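Probable enoyl-CoA hydratase/isomerase (Pseudomonas aeruginosa PAO1, PDB 5YLO) probably acts as a Delta3,Delta2-enoyl-CoA isomerase of the crotonase-like family, moving the double bond of unsaturated fatty acyl-CoA esters during beta-oxidation. Local coordinates at residues F124-A129 with E193-F198; A16-N21 with V39-C44; S130-A135 with D168-A173. One frame throughout, in Å; residues are numbered along the deposited sequence.

Contact 1 (F124-A129 with E193-F198); sequences FRIAAA and EAVGAF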
loop_
_atom_site.group_PDB
_atom_site.type_symbol
_atom_site.label_atom_id
_atom_site.label_comp_id
_atom_site.label_asym_id
_atom_site.label_seq_id
_atom_site.Cartn_x
_atom_site.Cartn_y
_atom_site.Cartn_z
ATOM N N PHE A 124 0.475 6.403 -15.305
ATOM C CA PHE A 124 -0.884 5.936 -15.509
ATOM C C PHE A 124 -0.886 4.768 -16.482
ATOM O O PHE A 124 0.019 4.625 -17.308
ATOM C CB PHE A 124 -1.777 7.063 -16.035
ATOM C CG PHE A 124 -1.805 8.273 -15.146
ATOM C CD1 PHE A 124 -2.671 8.333 -14.066
ATOM C CD2 PHE A 124 -0.966 9.348 -15.386
ATOM C CE1 PHE A 124 -2.699 9.444 -13.245
ATOM C CE2 PHE A 124 -0.992 10.463 -14.568
ATOM C CZ PHE A 124 -1.860 10.511 -13.496
ATOM N N ARG A 125 -1.915 3.929 -16.372
ATOM C CA ARG A 125 -2.080 2.781 -17.256
ATOM C C ARG A 125 -3.535 2.683 -17.679
ATOM O O ARG A 125 -4.420 2.506 -16.836
ATOM C CB ARG A 125 -1.625 1.485 -16.578
ATOM C CG ARG A 125 -0.144 1.195 -16.748
ATOM C CD ARG A 125 0.361 0.212 -15.704
ATOM N NE ARG A 125 0.075 0.670 -14.347
ATOM C CZ ARG A 125 0.775 1.603 -13.710
ATOM N NH1 ARG A 125 1.805 2.186 -14.307
ATOM N NH2 ARG A 125 0.440 1.959 -12.476
ATOM N N ILE A 126 -3.778 2.815 -18.979
ATOM C CA ILE A 126 -5.080 2.565 -19.584
ATOM C C ILE A 126 -4.932 1.359 -20.495
ATOM O O ILE A 126 -4.070 1.349 -21.382
ATOM C CB ILE A 126 -5.591 3.787 -20.365
ATOM C CG1 ILE A 126 -5.604 5.026 -19.470
ATOM C CG2 ILE A 126 -6.984 3.513 -20.919
ATOM C CD1 ILE A 126 -5.982 6.294 -20.199
ATOM N N ALA A 127 -5.759 0.344 -20.277
ATOM C CA ALA A 127 -5.620 -0.925 -20.972
ATOM C C ALA A 127 -6.854 -1.216 -21.811
ATOM O O ALA A 127 -7.977 -0.875 -21.426
ATOM C CB ALA A 127 -5.388 -2.071 -19.983
ATOM N N ALA A 128 -6.631 -1.842 -22.962
ATOM C CA ALA A 128 -7.727 -2.379 -23.746
ATOM C C ALA A 128 -8.247 -3.664 -23.107
ATOM O O ALA A 128 -7.546 -4.337 -22.347
ATOM C CB ALA A 128 -7.277 -2.648 -25.180
ATOM N N ALA A 129 -9.498 -4.003 -23.426
ATOM C CA ALA A 129 -10.105 -5.193 -22.839
ATOM C C ALA A 129 -9.368 -6.461 -23.248
ATOM O O ALA A 129 -9.327 -7.430 -22.481
ATOM C CB ALA A 129 -11.581 -5.280 -23.234
ATOM N N GLU A 193 -8.292 6.804 -28.699
ATOM C CA GLU A 193 -9.091 7.991 -28.406
ATOM C C GLU A 193 -9.126 8.277 -26.909
ATOM O O GLU A 193 -9.059 9.440 -26.493
ATOM C CB GLU A 193 -10.506 7.813 -28.955
ATOM C CG GLU A 193 -11.383 9.050 -28.860
ATOM C CD GLU A 193 -12.772 8.815 -29.423
ATOM O OE1 GLU A 193 -13.667 9.650 -29.174
ATOM O OE2 GLU A 193 -12.969 7.792 -30.112
ATOM N N ALA A 194 -9.230 7.232 -26.085
ATOM C CA ALA A 194 -9.284 7.435 -24.640
ATOM C C ALA A 194 -7.955 7.949 -24.103
ATOM O O ALA A 194 -7.929 8.841 -23.247
ATOM C CB ALA A 194 -9.678 6.135 -23.938
ATOM N N VAL A 195 -6.843 7.400 -24.595
ATOM C CA VAL A 195 -5.531 7.846 -24.138
ATOM C C VAL A 195 -5.287 9.292 -24.548
ATOM O O VAL A 195 -4.770 10.095 -23.759
ATOM C CB VAL A 195 -4.436 6.906 -24.675
ATOM C CG1 VAL A 195 -3.058 7.467 -24.376
ATOM C CG2 VAL A 195 -4.588 5.520 -24.068
ATOM N N GLY A 196 -5.664 9.651 -25.776
ATOM C CA GLY A 196 -5.476 11.021 -26.227
ATOM C C GLY A 196 -6.231 12.024 -25.379
ATOM O O GLY A 196 -5.704 13.086 -25.040
ATOM N N ALA A 197 -7.475 11.701 -25.021
ATOM C CA ALA A 197 -8.255 12.597 -24.175
ATOM C C ALA A 197 -7.644 12.709 -22.785
ATOM O O ALA A 197 -7.575 13.807 -22.217
ATOM C CB ALA A 197 -9.702 12.113 -24.091
ATOM N N PHE A 198 -7.188 11.588 -22.223
ATOM C CA PHE A 198 -6.575 11.625 -20.901
ATOM C C PHE A 198 -5.252 12.381 -20.935
ATOM O O PHE A 198 -4.990 13.238 -20.082
ATOM C CB PHE A 198 -6.380 10.203 -20.369
ATOM C CG PHE A 198 -5.757 10.147 -19.002
ATOM C CD1 PHE A 198 -6.410 10.689 -17.905
ATOM C CD2 PHE A 198 -4.521 9.548 -18.812
ATOM C CE1 PHE A 198 -5.840 10.642 -16.645
ATOM C CE2 PHE A 198 -3.945 9.495 -17.552
ATOM C CZ PHE A 198 -4.606 10.044 -16.468
#
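Phe198 reaches from helix 191-204 to Phe124 and Ile126 on strand 124-128, and its side chain can be traced outward atom by atom. With CG anti to the backbone N (chi1 -180°), the ring leaves the helix toward the sheet. CB already meets Ile126 CD1 at 3.9 Å, and CD2 of the ring comes to 3.8 Å from the same Ile126 methyl. Further out, CE2 lies 3.4 Å from Phe124 CG. CZ, at the tip, stands over the centre of the Phe124 ring, 3.5 Å above its plane. The edge of Phe198 therefore points into the face of Phe124: a T-shaped pair, with centroids 4.8 Å apart and planes at 82°. One turn earlier on the helix, Val195 CG2 touches Ile126 CD1 more distantly, at 4.2 Å. Strand and helix run nearly antiparallel, and the helix also packs on the neighbouring strand 103-107 through Val195 on Ala106 and Phe198 on Val104. Arg163 of the second subunit lies against both phenylalanines, which places the pair beside a trimer interface. The side chains that meet are all apolar, so the attachment probably rests on dispersion, with the T-shaped pair adding a modest, orientation-dependent electrostatic term.

Contact 2 (A16-N21 with V39-C44); sequences AWLVLN and VRLDAC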
loop_
_atom_site.group_PDB
_atom_site.type_symbol
_atom_site.label_atom_id
_atom_site.label_comp_id
_atom_site.label_asym_id
_atom_site.label_seq_id
_atom_site.Cartn_x
_atom_site.Cartn_y
_atom_site.Cartn_z
ATOM N N ALA A 16 3.701 13.709 -26.649
ATOM C CA ALA A 16 4.679 12.913 -27.379
ATOM C C ALA A 16 4.257 11.449 -27.333
ATOM O O ALA A 16 4.208 10.848 -26.254
ATOM C CB ALA A 16 6.079 13.088 -26.794
ATOM N N TRP A 17 3.957 10.882 -28.497
ATOM C CA TRP A 17 3.551 9.489 -28.612
ATOM C C TRP A 17 4.770 8.646 -28.963
ATOM O O TRP A 17 5.371 8.830 -30.027
ATOM C CB TRP A 17 2.458 9.321 -29.669
ATOM C CG TRP A 17 1.202 10.087 -29.374
ATOM C CD1 TRP A 17 1.039 11.442 -29.417
ATOM C CD2 TRP A 17 -0.073 9.542 -29.008
ATOM N NE1 TRP A 17 -0.253 11.774 -29.092
ATOM C CE2 TRP A 17 -0.957 10.625 -28.837
ATOM C CE3 TRP A 17 -0.551 8.244 -28.805
ATOM C CZ2 TRP A 17 -2.291 10.452 -28.474
ATOM C CZ3 TRP A 17 -1.877 8.075 -28.444
ATOM C CH2 TRP A 17 -2.730 9.171 -28.284
ATOM N N LEU A 18 5.136 7.735 -28.068
ATOM C CA LEU A 18 6.246 6.813 -28.282
ATOM C C LEU A 18 5.658 5.414 -28.397
ATOM O O LEU A 18 5.215 4.838 -27.399
ATOM C CB LEU A 18 7.261 6.895 -27.145
ATOM C CG LEU A 18 7.643 8.306 -26.692
ATOM C CD1 LEU A 18 8.715 8.266 -25.618
ATOM C CD2 LEU A 18 8.095 9.149 -27.870
ATOM N N VAL A 19 5.650 4.871 -29.609
ATOM C CA VAL A 19 5.045 3.575 -29.885
ATOM C C VAL A 19 6.151 2.591 -30.230
ATOM O O VAL A 19 6.929 2.823 -31.165
ATOM C CB VAL A 19 4.013 3.658 -31.019
ATOM C CG1 VAL A 19 3.269 2.338 -31.152
ATOM C CG2 VAL A 19 3.044 4.806 -30.776
ATOM N N LEU A 20 6.227 1.497 -29.473
ATOM C CA LEU A 20 7.046 0.365 -29.884
ATOM C C LEU A 20 6.579 -0.112 -31.252
ATOM O O LEU A 20 5.376 -0.250 -31.493
ATOM C CB LEU A 20 6.945 -0.768 -28.859
ATOM C CG LEU A 20 7.859 -0.758 -27.629
ATOM C CD1 LEU A 20 7.788 0.558 -26.870
ATOM C CD2 LEU A 20 7.500 -1.915 -26.710
ATOM N N ASN A 21 7.525 -0.347 -32.160
ATOM C CA ASN A 21 7.186 -0.665 -33.544
ATOM C C ASN A 21 7.990 -1.870 -34.030
ATOM O O ASN A 21 8.817 -1.780 -34.936
ATOM C CB ASN A 21 7.411 0.529 -34.464
ATOM C CG ASN A 21 6.678 0.390 -35.782
ATOM O OD1 ASN A 21 6.518 1.499 -36.488
ATOM N ND2 ASN A 21 6.259 -0.705 -36.161
ATOM N N VAL A 39 16.805 7.125 -25.453
ATOM C CA VAL A 39 17.270 8.447 -25.868
ATOM C C VAL A 39 16.093 9.381 -26.134
ATOM O O VAL A 39 16.156 10.578 -25.827
ATOM C CB VAL A 39 18.194 8.329 -27.095
ATOM C CG1 VAL A 39 18.688 9.701 -27.535
ATOM C CG2 VAL A 39 19.370 7.421 -26.781
ATOM N N ARG A 40 15.001 8.858 -26.699
ATOM C CA ARG A 40 13.841 9.697 -26.991
ATOM C C ARG A 40 13.199 10.221 -25.711
ATOM O O ARG A 40 12.686 11.346 -25.682
ATOM C CB ARG A 40 12.824 8.912 -27.821
ATOM C CG ARG A 40 11.614 9.714 -28.285
ATOM C CD ARG A 40 11.905 10.534 -29.535
ATOM N NE ARG A 40 12.320 11.901 -29.229
ATOM C CZ ARG A 40 11.484 12.927 -29.094
ATOM N NH1 ARG A 40 11.952 14.135 -28.822
ATOM N NH2 ARG A 40 10.177 12.751 -29.229
ATOM N N LEU A 41 13.214 9.419 -24.642
ATOM C CA LEU A 41 12.686 9.884 -23.364
ATOM C C LEU A 41 13.477 11.076 -22.842
ATOM O O LEU A 41 12.897 12.033 -22.315
ATOM C CB LEU A 41 12.697 8.750 -22.340
ATOM C CG LEU A 41 11.602 7.691 -22.458
ATOM C CD1 LEU A 41 11.833 6.588 -21.443
ATOM C CD2 LEU A 41 10.229 8.313 -22.270
ATOM N N ASP A 42 14.805 11.033 -22.977
ATOM C CA ASP A 42 15.627 12.161 -22.552
ATOM C C ASP A 42 15.300 13.411 -23.356
ATOM O O ASP A 42 15.330 14.528 -22.825
ATOM C CB ASP A 42 17.109 11.807 -22.679
ATOM C CG ASP A 42 18.019 12.961 -22.305
ATOM O OD1 ASP A 42 18.205 13.203 -21.094
ATOM O OD2 ASP A 42 18.552 13.623 -23.222
ATOM N N ALA A 43 14.975 13.244 -24.640
ATOM C CA ALA A 43 14.590 14.392 -25.452
ATOM C C ALA A 43 13.254 14.967 -24.995
ATOM O O ALA A 43 13.043 16.183 -25.060
ATOM C CB ALA A 43 14.535 13.996 -26.926
ATOM N N CYS A 44 12.344 14.113 -24.520
ATOM C CA CYS A 44 11.044 14.603 -24.071
ATOM C C CYS A 44 11.173 15.456 -22.815
ATOM O O CYS A 44 10.500 16.486 -22.687
ATOM C CB CYS A 44 10.092 13.432 -23.832
ATOM S SG CYS A 44 9.545 12.601 -25.342
#
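Leu18 of strand 15-20 wedges its two methyls against the inner side of helix 31-46, and this is the tight part of the contact. CD2 lies 3.6 Å from Arg40 CG, so the leucine's closest approach is to the aliphatic root of the arginine; the guanidinium lies farther off, oblique to the methyl. The other branch, CD1, turns to Leu41, whose CD2 comes to 3.7 Å. Leu41 leaves the helix beside the strand and not at it, and its CD2 swings in to make the touch. A second close point lies toward the start of the strand, where Ala16 CB abuts Cys44 SG at 3.8 Å.

The geometry is that of a beta-alpha-beta unit made of strand 15-20, helix 31-46 and strand 52-56. The strand and helix axes are 173° apart in direction and 10.6 Å apart at closest approach, as expected for a helix returning over the sheet. Backbone hydrogen bonds from Ala16 and Leu18 to strand 52-56 set the two strands side by side, and Val53 of that strand touches both Leu18 and Cys44, so the helix lies over both strands.

The packing slackens between these points: Leu18 CD1 is 4.4 Å from Cys44 SG. It also opens toward solvent along Arg40, which is partly exposed. Its CG is anti to the backbone N (chi1 -175°), but the chain then bends at chi2 and chi3, curling the guanidinium back along its own helix. There Cys44 SG sits 3.9 Å above one face of the group, offset toward its rim, where the polarisable sulfur may stabilise the cation a little. Arg40 also packs on Thr9 of strand 7-12, the outermost strand on this side of the sheet.

Contact 3 (S130-A135 with D168-A173); sequences SARFKA and DEAWSA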
loop_
_atom_site.group_PDB
_atom_site.type_symbol
_atom_site.label_atom_id
_atom_site.label_comp_id
_atom_site.label_asym_id
_atom_site.label_seq_id
_atom_site.Cartn_x
_atom_site.Cartn_y
_atom_site.Cartn_z
ATOM N N SER A 130 -8.767 -6.471 -24.439
ATOM C CA SER A 130 -8.028 -7.640 -24.897
ATOM C C SER A 130 -6.696 -7.814 -24.179
ATOM O O SER A 130 -6.099 -8.893 -24.267
ATOM C CB SER A 130 -7.781 -7.549 -26.403
ATOM O OG SER A 130 -7.080 -6.358 -26.728
ATOM N N ALA A 131 -6.219 -6.786 -23.479
ATOM C CA ALA A 131 -4.895 -6.841 -22.875
ATOM C C ALA A 131 -4.809 -7.956 -21.838
ATOM O O ALA A 131 -5.749 -8.200 -21.077
ATOM C CB ALA A 131 -4.549 -5.498 -22.234
ATOM N N ARG A 132 -3.667 -8.642 -21.825
ATOM C CA ARG A 132 -3.389 -9.719 -20.885
ATOM C C ARG A 132 -2.026 -9.474 -20.252
ATOM O O ARG A 132 -1.134 -8.892 -20.873
ATOM C CB ARG A 132 -3.421 -11.086 -21.582
ATOM C CG ARG A 132 -4.690 -11.336 -22.387
ATOM C CD ARG A 132 -5.571 -12.370 -21.714
ATOM N NE ARG A 132 -4.940 -13.685 -21.721
ATOM C CZ ARG A 132 -5.374 -14.728 -21.024
ATOM N NH1 ARG A 132 -4.731 -15.885 -21.095
ATOM N NH2 ARG A 132 -6.445 -14.614 -20.251
ATOM N N PHE A 133 -1.863 -9.921 -19.009
ATOM C CA PHE A 133 -0.671 -9.594 -18.237
ATOM C C PHE A 133 -0.034 -10.858 -17.680
ATOM O O PHE A 133 -0.717 -11.686 -17.070
ATOM C CB PHE A 133 -1.011 -8.621 -17.104
ATOM C CG PHE A 133 -1.502 -7.287 -17.589
ATOM C CD1 PHE A 133 -2.845 -7.085 -17.869
ATOM C CD2 PHE A 133 -0.617 -6.237 -17.776
ATOM C CE1 PHE A 133 -3.297 -5.856 -18.322
ATOM C CE2 PHE A 133 -1.062 -5.007 -18.227
ATOM C CZ PHE A 133 -2.404 -4.815 -18.501
ATOM N N LYS A 134 1.276 -10.991 -17.881
ATOM C CA LYS A 134 2.048 -12.133 -17.413
ATOM C C LYS A 134 3.305 -11.643 -16.712
ATOM O O LYS A 134 3.916 -10.655 -17.132
ATOM C CB LYS A 134 2.432 -13.063 -18.575
ATOM C CG LYS A 134 1.403 -14.133 -18.914
ATOM C CD LYS A 134 1.862 -14.953 -20.111
ATOM C CE LYS A 134 1.234 -16.337 -20.128
ATOM N NZ LYS A 134 1.751 -17.139 -21.274
ATOM N N ALA A 135 3.694 -12.340 -15.647
ATOM C CA ALA A 135 4.878 -11.966 -14.887
ATOM C C ALA A 135 5.444 -13.192 -14.190
ATOM O O ALA A 135 4.705 -14.100 -13.803
ATOM C CB ALA A 135 4.570 -10.887 -13.846
ATOM N N ASP A 168 1.324 -19.326 -13.059
ATOM C CA ASP A 168 1.619 -19.132 -14.470
ATOM C C ASP A 168 0.475 -18.489 -15.246
ATOM O O ASP A 168 0.656 -18.166 -16.425
ATOM C CB ASP A 168 1.978 -20.465 -15.125
ATOM C CG ASP A 168 0.776 -21.145 -15.734
ATOM O OD1 ASP A 168 -0.024 -21.726 -14.972
ATOM O OD2 ASP A 168 0.628 -21.089 -16.972
ATOM N N GLU A 169 -0.685 -18.293 -14.628
ATOM C CA GLU A 169 -1.834 -17.780 -15.361
ATOM C C GLU A 169 -1.674 -16.293 -15.644
ATOM O O GLU A 169 -1.083 -15.550 -14.856
ATOM C CB GLU A 169 -3.122 -18.033 -14.577
ATOM C CG GLU A 169 -3.224 -17.249 -13.278
ATOM C CD GLU A 169 -4.365 -17.713 -12.397
ATOM O OE1 GLU A 169 -4.974 -18.757 -12.709
ATOM O OE2 GLU A 169 -4.652 -17.032 -11.389
ATOM N N ALA A 170 -2.195 -15.862 -16.788
ATOM C CA ALA A 170 -2.227 -14.446 -17.109
ATOM C C ALA A 170 -3.465 -13.796 -16.499
ATOM O O ALA A 170 -4.477 -14.451 -16.233
ATOM C CB ALA A 170 -2.210 -14.231 -18.622
ATOM N N TRP A 171 -3.372 -12.490 -16.269
ATOM C CA TRP A 171 -4.488 -11.706 -15.763
ATOM C C TRP A 171 -5.160 -10.954 -16.901
ATOM O O TRP A 171 -4.491 -10.424 -17.794
ATOM C CB TRP A 171 -4.031 -10.717 -14.690
ATOM C CG TRP A 171 -3.673 -11.360 -13.391
ATOM C CD1 TRP A 171 -3.501 -12.693 -13.154
ATOM C CD2 TRP A 171 -3.448 -10.698 -12.142
ATOM N NE1 TRP A 171 -3.178 -12.901 -11.834
ATOM C CE2 TRP A 171 -3.141 -11.691 -11.192
ATOM C CE3 TRP A 171 -3.478 -9.361 -11.736
ATOM C CZ2 TRP A 171 -2.863 -11.388 -9.861
ATOM C CZ3 TRP A 171 -3.201 -9.062 -10.415
ATOM C CH2 TRP A 171 -2.897 -10.071 -9.492
ATOM N N SER A 172 -6.488 -10.914 -16.868
ATOM C CA SER A 172 -7.248 -10.152 -17.841
ATOM C C SER A 172 -7.216 -8.668 -17.487
ATOM O O SER A 172 -6.786 -8.267 -16.403
ATOM C CB SER A 172 -8.690 -10.650 -17.907
ATOM O OG SER A 172 -9.390 -10.331 -16.716
ATOM N N ALA A 173 -7.683 -7.845 -18.426
ATOM C CA ALA A 173 -7.758 -6.411 -18.169
ATOM C C ALA A 173 -8.723 -6.111 -17.032
ATOM O O ALA A 173 -8.494 -5.193 -16.237
ATOM C CB ALA A 173 -8.171 -5.668 -19.439
HETATM O O HOH W 1 -3.631 -17.688 -18.513
HETATM O O HOH W 2 1.507 -14.703 -14.941
#
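Phe133 and Trp171 form an antiparallel hydrogen-bonded pair, their CA atoms 5.0 Å apart. Phe133 N donates to Trp171 O at 2.9 Å with a bent N-H...O angle of 143°, while the return bond from Trp171 N to Phe133 O is straighter, at 161°. The pair belongs to a small three-stranded sheet in which strand 132-134 lies between 111-112 and 171-172; such a small sheet beside the larger one is a feature of the crotonase fold. Ala170 CA comes within 3.1 Å of Phe133 O in a CA-H...O contact.

Phe133 and Trp171 direct their CB atoms to the same face of this sheet. The Phe133 ring has Trp171 O at its edge and in its plane, and it packs beyond the pair on Met116 and Val107. The indole leads away from Phe133 to Leu164, with Arg175 in a cation-pi contact.

Ala170 CB sits between two long side chains, those of Lys134 and Arg132. Lys134 CG touches it at 3.6 Å, and the lysine chain runs extended from there. Arg132 folds back at its second torsion (chi2 -109°), and one face of its guanidinium has Ala170 CB 3.8 Å above the plane, nearer the rim than the centre. Ser172 is the N-cap of helix 173-179, its OG accepting from Arg175 N, and Glu169 forms a salt bridge with Arg175. Water also joins the segments. One molecule bridges Ala135 N and Glu169 O; another accepts from Ala170 N at 2.9 Å and, weakly, from Arg132 NH1.

Contacts 1 and 2 are buried and apolar, each laying a helix on the same six-stranded sheet, and they touch where Trp17 CH2 packs on Gly196 and Val195. They differ in their surroundings: contact 1 borders another subunit, whereas no other chain touches contact 2. Contact 3 is partly buried and joins strands of the smaller sheet; backbone hydrogen bonds add to side-chain packing there, with bound waters at its rim. It is nested within the chain loop closed by contact 1 and meets it where Ala173 CB packs on Ala128 O. Contacts 2 and 3 lie on opposite sides of the chain's centre, their own centres about 25 Å apart.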